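Local structure of AA9 family lytic polysaccharide monooxygenase cel61B (Hypocrea jecorina, 2VTC) at residues G104-P109 against Q152-Q157; P112-V117 against W134-E139; N130-V135 against N173-H178. The protein oxidatively cleaves glycosidic bonds in crystalline and amorphous polysaccharides such as cellulose, using an active-site copper, a reducing agent and O2 or H2O2. All coordinates share one frame; numbering follows the deposited sequence.

Interaction 1. Residues G104-P109 against Q152-Q157; sequences GVWPHP and QDLINQ. With NI (nickel (II) ion), chain E.
Leu154 lies over one face of the Trp106 indole, its CD2 4.2 Å from the centre of the five-membered ring in a CH-pi contact, while Ile155 CG1 comes to the ring's edge. Pro107 CD and His108 CD2 both sit on the opposite face, each offset toward the rim. The His108 imidazole has Pro107 CG centred over one face at a height of 3.6 Å and Trp106 CZ2 at its edge, in plane; His184 stacks on it as well. With chi1 at -65°, Ile155 turns CG1 away from its own carbonyl carbon and toward the loop. CG1 thus comes within 3.2 Å of Trp106 O, CD1 reaches 4.0 Å from Pro109 CA, and the CG2 branch meets Val105 CG1. Replaced by alanine, Ile155 would lose CG1, CG2 and CD1, which would probably open a gap beside Trp106 O and leave Val105 CG1 and Pro109 without their apolar partner. Trp106 NE1 is hydrogen-bonded to Gln151 OE1. His108 NE2 binds nickel at 2.1 Å, together with His20 and Tyr195, in the site of the catalytic copper. Through Leu154, Ile155 and Val105 the contact is mainly apolar: helix 150-156 backs Trp106, the second-shell neighbour of a metal-binding histidine.

Interaction 2. Residues P112-V117 against W134-E139; sequences PIVTYV and WVKIQE
Val117 CG1 and Ile137 CG2 meet at 3.6 Å, the two branched side chains crossing at about a right angle on the side of the sheet that turns to strand 160-164, where Ile137 and Thr115 both rest on Val163. The two antiparallel strands belong to the beta-sandwich of the AA9 enzymes, and their pairing is interrupted by a classic beta bulge, Ile137 and Gln138 together facing Thr115. On the other side, the Tyr116 ring crosses Lys136 at a slant, CE1 lying 3.8 Å from Lys136 CB, and Tyr116 CB packs against Trp134 CE3; the phenol hydroxyl is hydrogen-bonded to Tyr221. Val114 CG1 touches the CB of Glu139 and, more loosely, Lys136 CE.

At the bulge, Thr115 O takes two donors: Ile137 N at 2.9 Å, nearly straight at 165°, and Gln138 N at 3.3 Å, more bent. Beyond it toward Val117, regular pairing resumes with Val135. Gln138 leaves its backbone with CG anti to N but folds back at chi2 (-82°), which lays its amide along the neighbouring strand. OE1 accepts from Thr115 OG1 at 2.8 Å, and NE2 makes a weak bond to Ile113 O. Thr115 OG1 is also bonded to His178 ND1, so this buried hydroxyl has two partners. Farther out, Lys136 NZ is held by the carbonyls of Pro242 and Pro244 and by a salt bridge to Glu139 OE1, which it meets at 2.8 Å from 36° above the carboxylate plane.

Interaction 3. Residues N130-V135 against N173-H178; sequences NNLRWV and NYVFRH
Strands 133-135 and 173-178 run at 64° to one another with their axes 8.6 Å apart at the closest, too far for backbone pairing. No hydrogen bond links them, and the contact is made by side chains reaching across: the CA atoms of Trp134 and Arg177 stand 8.3 Å apart. Arg177, with CG anti to its backbone N (chi1 178°) and the chain straight from CG to NE, lays its aliphatic part over one face of the Trp134 indole. Its CB sits 3.5 Å from Trp134 CZ3 in a CH-pi contact with the six-membered ring, and CD lies over the middle of the indole at a height of 3.9 Å. The guanidinium stands above the five-membered ring, CZ 6.0 Å from its centroid and its plane turned 57°; at that distance any cation-pi attraction is weak at best.

Between these two strands of the beta-sandwich runs strand 113-119, which hydrogen-bonds to both through its backbone; Val118 on it touches Leu132 and Trp134. The edge of the indole is met by Val175, whose O lies 3.4 Å from Trp134 CZ3 and whose CG1, in the ring plane, lies 3.8 Å from CH2. Leu132 CD1 adds a looser touch on Val175 CG2, at 4.3 Å. Glu179 probably balances the charge of buried Arg177 through a salt bridge to NH1, and NE and NH2 are hydrogen-bonded to the carbonyls of Val77 and Ile76.

Overall arrangement
Interactions 2 and 3 share Trp134 and Val135 and lie in one sheet, their centres about 10 Å apart. Strand 113-119 is the common neighbour of strands 133-143 and 172-182, and a probable hydrogen bond from Tyr116 N to Arg177 O (2.8 Å) connects the two contacts. Interaction 1 lies at the metal-site end of the molecule, its centre about 19 Å from that of interaction 2 and 25 Å from that of interaction 3, across the chain's centre. It still touches the sheet: Leu154 CB meets Ile113 CD1 at 4.1 Å, and helix 150-156, backing the metal-binding loop, rests there. Along the chain, interaction 2 nests within the loop interaction 1 closes, while the segments of interactions 1 and 3 alternate.

Interaction 1. Residues G104-P109 against Q152-Q157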
loop_
_atom_site.group_PDB
_atom_site.type_symbol
_atom_site.label_atom_id
_atom_site.label_comp_id
_atom_site.label_asym_id
_atom_site.label_seq_id
_atom_site.Cartn_x
_atom_site.Cartn_y
_atom_site.Cartn_z
ATOM N N GLY A 104 16.273 5.197 0.005
ATOM C CA GLY A 104 16.539 6.601 -0.332
ATOM C C GLY A 104 15.313 7.488 -0.179
ATOM O O GLY A 104 14.202 7.004 0.021
ATOM N N VAL A 105 15.527 8.801 -0.258
ATOM C CA VAL A 105 14.431 9.776 -0.259
ATOM C C VAL A 105 13.442 9.481 -1.396
ATOM O O VAL A 105 13.847 9.187 -2.526
ATOM C CB VAL A 105 14.982 11.235 -0.356
ATOM C CG1 VAL A 105 13.846 12.250 -0.282
ATOM C CG2 VAL A 105 15.970 11.489 0.785
ATOM N N TRP A 106 12.144 9.520 -1.093
ATOM C CA TRP A 106 11.131 9.288 -2.126
ATOM C C TRP A 106 11.229 10.315 -3.291
ATOM O O TRP A 106 11.173 11.523 -3.043
ATOM C CB TRP A 106 9.715 9.239 -1.522
ATOM C CG TRP A 106 8.629 8.944 -2.528
ATOM C CD1 TRP A 106 7.660 9.810 -2.958
ATOM C CD2 TRP A 106 8.389 7.706 -3.216
ATOM N NE1 TRP A 106 6.848 9.204 -3.870
ATOM C CE2 TRP A 106 7.268 7.909 -4.054
ATOM C CE3 TRP A 106 9.009 6.445 -3.200
ATOM C CZ2 TRP A 106 6.743 6.896 -4.882
ATOM C CZ3 TRP A 106 8.491 5.440 -4.039
ATOM C CH2 TRP A 106 7.376 5.673 -4.863
ATOM N N PRO A 107 11.423 9.829 -4.538
ATOM C CA PRO A 107 11.639 10.666 -5.754
ATOM C C PRO A 107 10.545 11.603 -6.321
ATOM O O PRO A 107 10.799 12.239 -7.343
ATOM C CB PRO A 107 12.243 9.709 -6.772
ATOM C CG PRO A 107 11.736 8.379 -6.351
ATOM C CD PRO A 107 11.566 8.395 -4.855
ATOM N N HIS A 108 9.291 11.566 -5.869
ATOM C CA HIS A 108 8.096 11.470 -6.732
ATOM C C HIS A 108 7.128 12.392 -5.972
ATOM O O HIS A 108 6.419 11.948 -5.072
ATOM C CB HIS A 108 7.471 10.099 -6.955
ATOM C CG HIS A 108 8.238 9.238 -7.902
ATOM N ND1 HIS A 108 8.893 9.736 -9.013
ATOM C CD2 HIS A 108 8.464 7.904 -7.894
ATOM C CE1 HIS A 108 9.497 8.744 -9.641
ATOM N NE2 HIS A 108 9.245 7.623 -8.988
ATOM N N PRO A 109 7.173 13.718 -6.252
ATOM C CA PRO A 109 6.387 14.668 -5.455
ATOM C C PRO A 109 4.927 14.830 -5.898
ATOM O O PRO A 109 4.155 15.496 -5.191
ATOM C CB PRO A 109 7.150 15.991 -5.667
ATOM C CG PRO A 109 7.617 15.892 -7.073
ATOM C CD PRO A 109 8.017 14.412 -7.251
ATOM N N GLN A 152 4.432 14.746 -1.815
ATOM C CA GLN A 152 5.365 15.783 -1.344
ATOM C C GLN A 152 5.405 15.826 0.190
ATOM O O GLN A 152 6.483 15.934 0.794
ATOM C CB GLN A 152 5.024 17.152 -1.968
ATOM C CG GLN A 152 5.955 18.307 -1.548
ATOM C CD GLN A 152 7.421 18.059 -1.859
ATOM O OE1 GLN A 152 8.242 17.960 -0.952
ATOM N NE2 GLN A 152 7.757 17.971 -3.132
ATOM N N ASP A 153 4.240 15.692 0.828
ATOM C CA ASP A 153 4.180 15.596 2.284
ATOM C C ASP A 153 4.965 14.396 2.808
ATOM O O ASP A 153 5.655 14.510 3.819
ATOM C CB ASP A 153 2.736 15.610 2.796
ATOM C CG ASP A 153 2.044 16.944 2.533
ATOM O OD1 ASP A 153 2.764 17.959 2.397
ATOM O OD2 ASP A 153 0.804 16.970 2.452
ATOM N N LEU A 154 4.912 13.269 2.088
ATOM C CA LEU A 154 5.683 12.085 2.481
ATOM C C LEU A 154 7.187 12.390 2.503
ATOM O O LEU A 154 7.886 12.070 3.475
ATOM C CB LEU A 154 5.382 10.926 1.513
ATOM C CG LEU A 154 6.180 9.629 1.643
ATOM C CD1 LEU A 154 5.781 8.885 2.894
ATOM C CD2 LEU A 154 5.923 8.767 0.406
ATOM N N ILE A 155 7.666 13.031 1.436
ATOM C CA ILE A 155 9.078 13.410 1.314
ATOM C C ILE A 155 9.469 14.318 2.487
ATOM O O ILE A 155 10.500 14.091 3.140
ATOM C CB ILE A 155 9.366 14.111 -0.030
ATOM C CG1 ILE A 155 9.142 13.143 -1.200
ATOM C CG2 ILE A 155 10.808 14.685 -0.062
ATOM C CD1 ILE A 155 8.980 13.802 -2.567
ATOM N N ASN A 156 8.626 15.315 2.766
ATOM C CA ASN A 156 8.851 16.264 3.866
ATOM C C ASN A 156 8.693 15.693 5.289
ATOM O O ASN A 156 9.055 16.355 6.277
ATOM C CB ASN A 156 7.958 17.511 3.687
ATOM C CG ASN A 156 8.240 18.266 2.376
ATOM O OD1 ASN A 156 9.361 18.269 1.860
ATOM N ND2 ASN A 156 7.214 18.903 1.839
ATOM N N GLN A 157 8.151 14.474 5.405
ATOM C CA GLN A 157 8.010 13.811 6.709
ATOM C C GLN A 157 9.028 12.679 6.889
ATOM O O GLN A 157 8.820 11.764 7.705
ATOM C CB GLN A 157 6.599 13.236 6.893
ATOM C CG GLN A 157 5.457 14.232 6.963
ATOM C CD GLN A 157 4.097 13.594 6.654
ATOM O OE1 GLN A 157 3.977 12.359 6.457
ATOM N NE2 GLN A 157 3.063 14.425 6.616
HETATM NI NI NI E . 10.112 5.758 -9.064
HETATM O O HOH W 1 12.057 6.549 -9.524
HETATM O O HOH W 2 9.665 5.625 -10.182
#

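Interaction 2. Residues P112-V117 against W134-E139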
loop_
_atom_site.group_PDB
_atom_site.type_symbol
_atom_site.label_atom_id
_atom_site.label_comp_id
_atom_site.label_asym_id
_atom_site.label_seq_id
_atom_site.Cartn_x
_atom_site.Cartn_y
_atom_site.Cartn_z
ATOM N N PRO A 112 -1.410 10.994 -5.234
ATOM C CA PRO A 112 -2.090 10.644 -3.986
ATOM C C PRO A 112 -1.492 9.418 -3.279
ATOM O O PRO A 112 -0.671 8.692 -3.844
ATOM C CB PRO A 112 -3.503 10.314 -4.454
ATOM C CG PRO A 112 -3.286 9.660 -5.816
ATOM C CD PRO A 112 -2.120 10.471 -6.413
ATOM N N ILE A 113 -1.952 9.212 -2.057
ATOM C CA ILE A 113 -1.551 8.073 -1.222
ATOM C C ILE A 113 -2.818 7.431 -0.677
ATOM O O ILE A 113 -3.686 8.131 -0.147
ATOM C CB ILE A 113 -0.650 8.543 -0.038
ATOM C CG1 ILE A 113 0.608 9.252 -0.578
ATOM C CG2 ILE A 113 -0.303 7.362 0.875
ATOM C CD1 ILE A 113 1.602 9.657 0.484
ATOM N N VAL A 114 -2.938 6.102 -0.848
ATOM C CA VAL A 114 -4.125 5.375 -0.365
ATOM C C VAL A 114 -3.674 4.100 0.374
ATOM O O VAL A 114 -2.620 3.528 0.055
ATOM C CB VAL A 114 -5.083 4.992 -1.539
ATOM C CG1 VAL A 114 -5.685 6.239 -2.226
ATOM C CG2 VAL A 114 -4.358 4.112 -2.581
ATOM N N THR A 115 -4.472 3.686 1.366
ATOM C CA THR A 115 -4.218 2.437 2.105
ATOM C C THR A 115 -5.512 1.637 2.239
ATOM O O THR A 115 -6.585 2.193 2.504
ATOM C CB THR A 115 -3.623 2.705 3.506
ATOM O OG1 THR A 115 -2.530 3.624 3.366
ATOM C CG2 THR A 115 -3.078 1.433 4.152
ATOM N N TYR A 116 -5.382 0.324 2.051
ATOM C CA TYR A 116 -6.535 -0.591 2.119
ATOM C C TYR A 116 -6.255 -1.673 3.162
ATOM O O TYR A 116 -5.085 -1.919 3.536
ATOM C CB TYR A 116 -6.758 -1.281 0.762
ATOM C CG TYR A 116 -7.016 -0.360 -0.421
ATOM C CD1 TYR A 116 -8.311 -0.066 -0.842
ATOM C CD2 TYR A 116 -5.940 0.196 -1.141
ATOM C CE1 TYR A 116 -8.551 0.794 -1.927
ATOM C CE2 TYR A 116 -6.163 1.045 -2.219
ATOM C CZ TYR A 116 -7.465 1.329 -2.617
ATOM O OH TYR A 116 -7.689 2.152 -3.709
ATOM N N VAL A 117 -7.327 -2.346 3.582
ATOM C CA VAL A 117 -7.217 -3.532 4.450
ATOM C C VAL A 117 -8.106 -4.661 3.917
ATOM O O VAL A 117 -9.117 -4.402 3.289
ATOM C CB VAL A 117 -7.552 -3.182 5.924
ATOM C CG1 VAL A 117 -8.986 -2.718 6.068
ATOM C CG2 VAL A 117 -7.211 -4.346 6.886
ATOM N N TRP A 134 -10.535 -5.818 -0.751
ATOM C CA TRP A 134 -9.945 -4.678 -0.083
ATOM C C TRP A 134 -10.934 -3.579 0.245
ATOM O O TRP A 134 -11.831 -3.283 -0.538
ATOM C CB TRP A 134 -8.869 -4.106 -1.021
ATOM C CG TRP A 134 -7.842 -5.137 -1.315
ATOM C CD1 TRP A 134 -7.776 -5.944 -2.427
ATOM C CD2 TRP A 134 -6.736 -5.497 -0.488
ATOM N NE1 TRP A 134 -6.702 -6.800 -2.336
ATOM C CE2 TRP A 134 -6.032 -6.538 -1.165
ATOM C CE3 TRP A 134 -6.279 -5.070 0.776
ATOM C CZ2 TRP A 134 -4.892 -7.146 -0.627
ATOM C CZ3 TRP A 134 -5.130 -5.685 1.308
ATOM C CH2 TRP A 134 -4.460 -6.715 0.596
ATOM N N VAL A 135 -10.742 -2.990 1.426
ATOM C CA VAL A 135 -11.551 -1.882 1.900
ATOM C C VAL A 135 -10.650 -0.669 2.138
ATOM O O VAL A 135 -9.683 -0.771 2.858
ATOM C CB VAL A 135 -12.269 -2.292 3.216
ATOM C CG1 VAL A 135 -13.026 -1.136 3.815
ATOM C CG2 VAL A 135 -13.228 -3.463 2.934
ATOM N N LYS A 136 -10.972 0.466 1.510
ATOM C CA LYS A 136 -10.141 1.676 1.677
ATOM C C LYS A 136 -10.280 2.254 3.086
ATOM O O LYS A 136 -11.398 2.523 3.528
ATOM C CB LYS A 136 -10.537 2.733 0.650
ATOM C CG LYS A 136 -9.618 3.974 0.662
ATOM C CD LYS A 136 -10.112 5.031 -0.319
ATOM C CE LYS A 136 -9.553 4.823 -1.739
ATOM N NZ LYS A 136 -10.218 5.726 -2.746
ATOM N N ILE A 137 -9.156 2.449 3.774
ATOM C CA ILE A 137 -9.174 3.029 5.129
ATOM C C ILE A 137 -8.422 4.364 5.253
ATOM O O ILE A 137 -8.465 5.013 6.308
ATOM C CB ILE A 137 -8.663 2.021 6.209
ATOM C CG1 ILE A 137 -7.199 1.613 5.951
ATOM C CG2 ILE A 137 -9.613 0.812 6.269
ATOM C CD1 ILE A 137 -6.463 1.093 7.161
ATOM N N GLN A 138 -7.743 4.765 4.181
ATOM C CA GLN A 138 -7.009 6.040 4.142
ATOM C C GLN A 138 -6.854 6.518 2.696
ATOM O O GLN A 138 -6.593 5.728 1.794
ATOM C CB GLN A 138 -5.641 5.873 4.823
ATOM C CG GLN A 138 -4.693 7.106 4.807
ATOM C CD GLN A 138 -3.907 7.240 3.498
ATOM O OE1 GLN A 138 -3.470 6.243 2.891
ATOM N NE2 GLN A 138 -3.707 8.489 3.060
ATOM N N GLU A 139 -7.058 7.814 2.479
ATOM C CA GLU A 139 -6.737 8.416 1.181
ATOM C C GLU A 139 -6.347 9.887 1.348
ATOM O O GLU A 139 -6.896 10.601 2.204
ATOM C CB GLU A 139 -7.899 8.287 0.178
ATOM C CG GLU A 139 -9.204 8.982 0.598
ATOM C CD GLU A 139 -10.314 8.904 -0.419
ATOM O OE1 GLU A 139 -10.124 8.287 -1.503
ATOM O OE2 GLU A 139 -11.396 9.491 -0.146
#

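Interaction 3. Residues N130-V135 against N173-H178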
loop_
_atom_site.group_PDB
_atom_site.type_symbol
_atom_site.label_atom_id
_atom_site.label_comp_id
_atom_site.label_asym_id
_atom_site.label_seq_id
_atom_site.Cartn_x
_atom_site.Cartn_y
_atom_site.Cartn_z
ATOM N N ASN A 130 -5.187 -13.713 -4.357
ATOM C CA ASN A 130 -6.173 -13.397 -5.383
ATOM C C ASN A 130 -7.622 -13.399 -4.866
ATOM O O ASN A 130 -8.535 -12.876 -5.527
ATOM C CB ASN A 130 -5.980 -14.341 -6.574
ATOM C CG ASN A 130 -4.578 -14.242 -7.168
ATOM O OD1 ASN A 130 -3.882 -15.259 -7.347
ATOM N ND2 ASN A 130 -4.145 -13.025 -7.447
ATOM N N ASN A 131 -7.821 -13.968 -3.675
ATOM C CA ASN A 131 -9.154 -13.982 -3.060
ATOM C C ASN A 131 -9.361 -12.868 -2.048
ATOM O O ASN A 131 -10.440 -12.742 -1.463
ATOM C CB ASN A 131 -9.428 -15.344 -2.405
ATOM C CG ASN A 131 -9.533 -16.453 -3.410
ATOM O OD1 ASN A 131 -9.804 -16.221 -4.589
ATOM N ND2 ASN A 131 -9.316 -17.672 -2.954
ATOM N N LEU A 132 -8.325 -12.054 -1.832
ATOM C CA LEU A 132 -8.432 -10.934 -0.892
ATOM C C LEU A 132 -9.349 -9.844 -1.451
ATOM O O LEU A 132 -9.335 -9.565 -2.653
ATOM C CB LEU A 132 -7.053 -10.365 -0.558
ATOM C CG LEU A 132 -6.127 -11.275 0.257
ATOM C CD1 LEU A 132 -4.734 -10.676 0.360
ATOM C CD2 LEU A 132 -6.710 -11.541 1.668
ATOM N N ARG A 133 -10.156 -9.256 -0.570
ATOM C CA ARG A 133 -11.088 -8.177 -0.953
ATOM C C ARG A 133 -10.792 -6.958 -0.101
ATOM O O ARG A 133 -10.758 -7.034 1.115
ATOM C CB ARG A 133 -12.566 -8.607 -0.821
ATOM C CG ARG A 133 -12.914 -9.907 -1.588
ATOM C CD ARG A 133 -14.400 -10.317 -1.438
ATOM N NE ARG A 133 -15.243 -9.239 -1.935
ATOM C CZ ARG A 133 -15.665 -9.136 -3.195
ATOM N NH1 ARG A 133 -15.402 -10.102 -4.068
ATOM N NH2 ARG A 133 -16.380 -8.084 -3.567
ATOM N N TRP A 134 -10.535 -5.818 -0.751
ATOM C CA TRP A 134 -9.945 -4.678 -0.083
ATOM C C TRP A 134 -10.934 -3.579 0.245
ATOM O O TRP A 134 -11.831 -3.283 -0.538
ATOM C CB TRP A 134 -8.869 -4.106 -1.021
ATOM C CG TRP A 134 -7.842 -5.137 -1.315
ATOM C CD1 TRP A 134 -7.776 -5.944 -2.427
ATOM C CD2 TRP A 134 -6.736 -5.497 -0.488
ATOM N NE1 TRP A 134 -6.702 -6.800 -2.336
ATOM C CE2 TRP A 134 -6.032 -6.538 -1.165
ATOM C CE3 TRP A 134 -6.279 -5.070 0.776
ATOM C CZ2 TRP A 134 -4.892 -7.146 -0.627
ATOM C CZ3 TRP A 134 -5.130 -5.685 1.308
ATOM C CH2 TRP A 134 -4.460 -6.715 0.596
ATOM N N VAL A 135 -10.742 -2.990 1.426
ATOM C CA VAL A 135 -11.551 -1.882 1.900
ATOM C C VAL A 135 -10.650 -0.669 2.138
ATOM O O VAL A 135 -9.683 -0.771 2.858
ATOM C CB VAL A 135 -12.269 -2.292 3.216
ATOM C CG1 VAL A 135 -13.026 -1.136 3.815
ATOM C CG2 VAL A 135 -13.228 -3.463 2.934
ATOM N N ASN A 173 -7.240 -11.678 11.406
ATOM C CA ASN A 173 -5.986 -11.679 10.666
ATOM C C ASN A 173 -6.194 -10.838 9.410
ATOM O O ASN A 173 -7.078 -11.134 8.607
ATOM C CB ASN A 173 -5.587 -13.097 10.279
ATOM C CG ASN A 173 -5.225 -13.960 11.481
ATOM O OD1 ASN A 173 -4.623 -13.494 12.459
ATOM N ND2 ASN A 173 -5.580 -15.238 11.398
ATOM N N TYR A 174 -5.403 -9.773 9.259
ATOM C CA TYR A 174 -5.597 -8.851 8.120
ATOM C C TYR A 174 -4.284 -8.576 7.383
ATOM O O TYR A 174 -3.176 -8.790 7.922
ATOM C CB TYR A 174 -6.164 -7.495 8.595
ATOM C CG TYR A 174 -7.497 -7.578 9.309
ATOM C CD1 TYR A 174 -8.701 -7.522 8.593
ATOM C CD2 TYR A 174 -7.557 -7.703 10.698
ATOM C CE1 TYR A 174 -9.942 -7.597 9.232
ATOM C CE2 TYR A 174 -8.797 -7.783 11.356
ATOM C CZ TYR A 174 -9.975 -7.729 10.618
ATOM O OH TYR A 174 -11.208 -7.805 11.228
ATOM N N VAL A 175 -4.449 -8.120 6.139
ATOM C CA VAL A 175 -3.360 -7.599 5.335
ATOM C C VAL A 175 -3.666 -6.129 5.083
ATOM O O VAL A 175 -4.805 -5.759 4.739
ATOM C CB VAL A 175 -3.254 -8.339 3.980
ATOM C CG1 VAL A 175 -2.020 -7.879 3.208
ATOM C CG2 VAL A 175 -3.101 -9.861 4.203
ATOM N N PHE A 176 -2.632 -5.300 5.220
ATOM C CA PHE A 176 -2.742 -3.865 4.900
ATOM C C PHE A 176 -1.967 -3.580 3.615
ATOM O O PHE A 176 -0.814 -4.000 3.485
ATOM C CB PHE A 176 -2.209 -3.020 6.052
ATOM C CG PHE A 176 -3.112 -3.006 7.228
ATOM C CD1 PHE A 176 -3.991 -1.954 7.445
ATOM C CD2 PHE A 176 -3.145 -4.102 8.085
ATOM C CE1 PHE A 176 -4.857 -1.952 8.540
ATOM C CE2 PHE A 176 -4.030 -4.134 9.174
ATOM C CZ PHE A 176 -4.886 -3.051 9.412
ATOM N N ARG A 177 -2.620 -2.918 2.657
ATOM C CA ARG A 177 -2.034 -2.636 1.348
ATOM C C ARG A 177 -1.895 -1.123 1.228
ATOM O O ARG A 177 -2.895 -0.428 1.054
ATOM C CB ARG A 177 -2.921 -3.219 0.237
ATOM C CG ARG A 177 -2.499 -2.983 -1.210
ATOM C CD ARG A 177 -3.604 -3.484 -2.132
ATOM N NE ARG A 177 -3.199 -3.305 -3.528
ATOM C CZ ARG A 177 -3.284 -2.133 -4.174
ATOM N NH1 ARG A 177 -3.801 -1.041 -3.563
ATOM N NH2 ARG A 177 -2.845 -2.065 -5.439
ATOM N N HIS A 178 -0.644 -0.660 1.363
ATOM C CA HIS A 178 -0.295 0.765 1.399
ATOM C C HIS A 178 0.279 1.146 0.026
ATOM O O HIS A 178 1.201 0.463 -0.459
ATOM C CB HIS A 178 0.737 0.978 2.512
ATOM C CG HIS A 178 1.245 2.388 2.618
ATOM N ND1 HIS A 178 0.418 3.472 2.842
ATOM C CD2 HIS A 178 2.507 2.880 2.562
ATOM C CE1 HIS A 178 1.152 4.576 2.894
ATOM N NE2 HIS A 178 2.419 4.244 2.725
#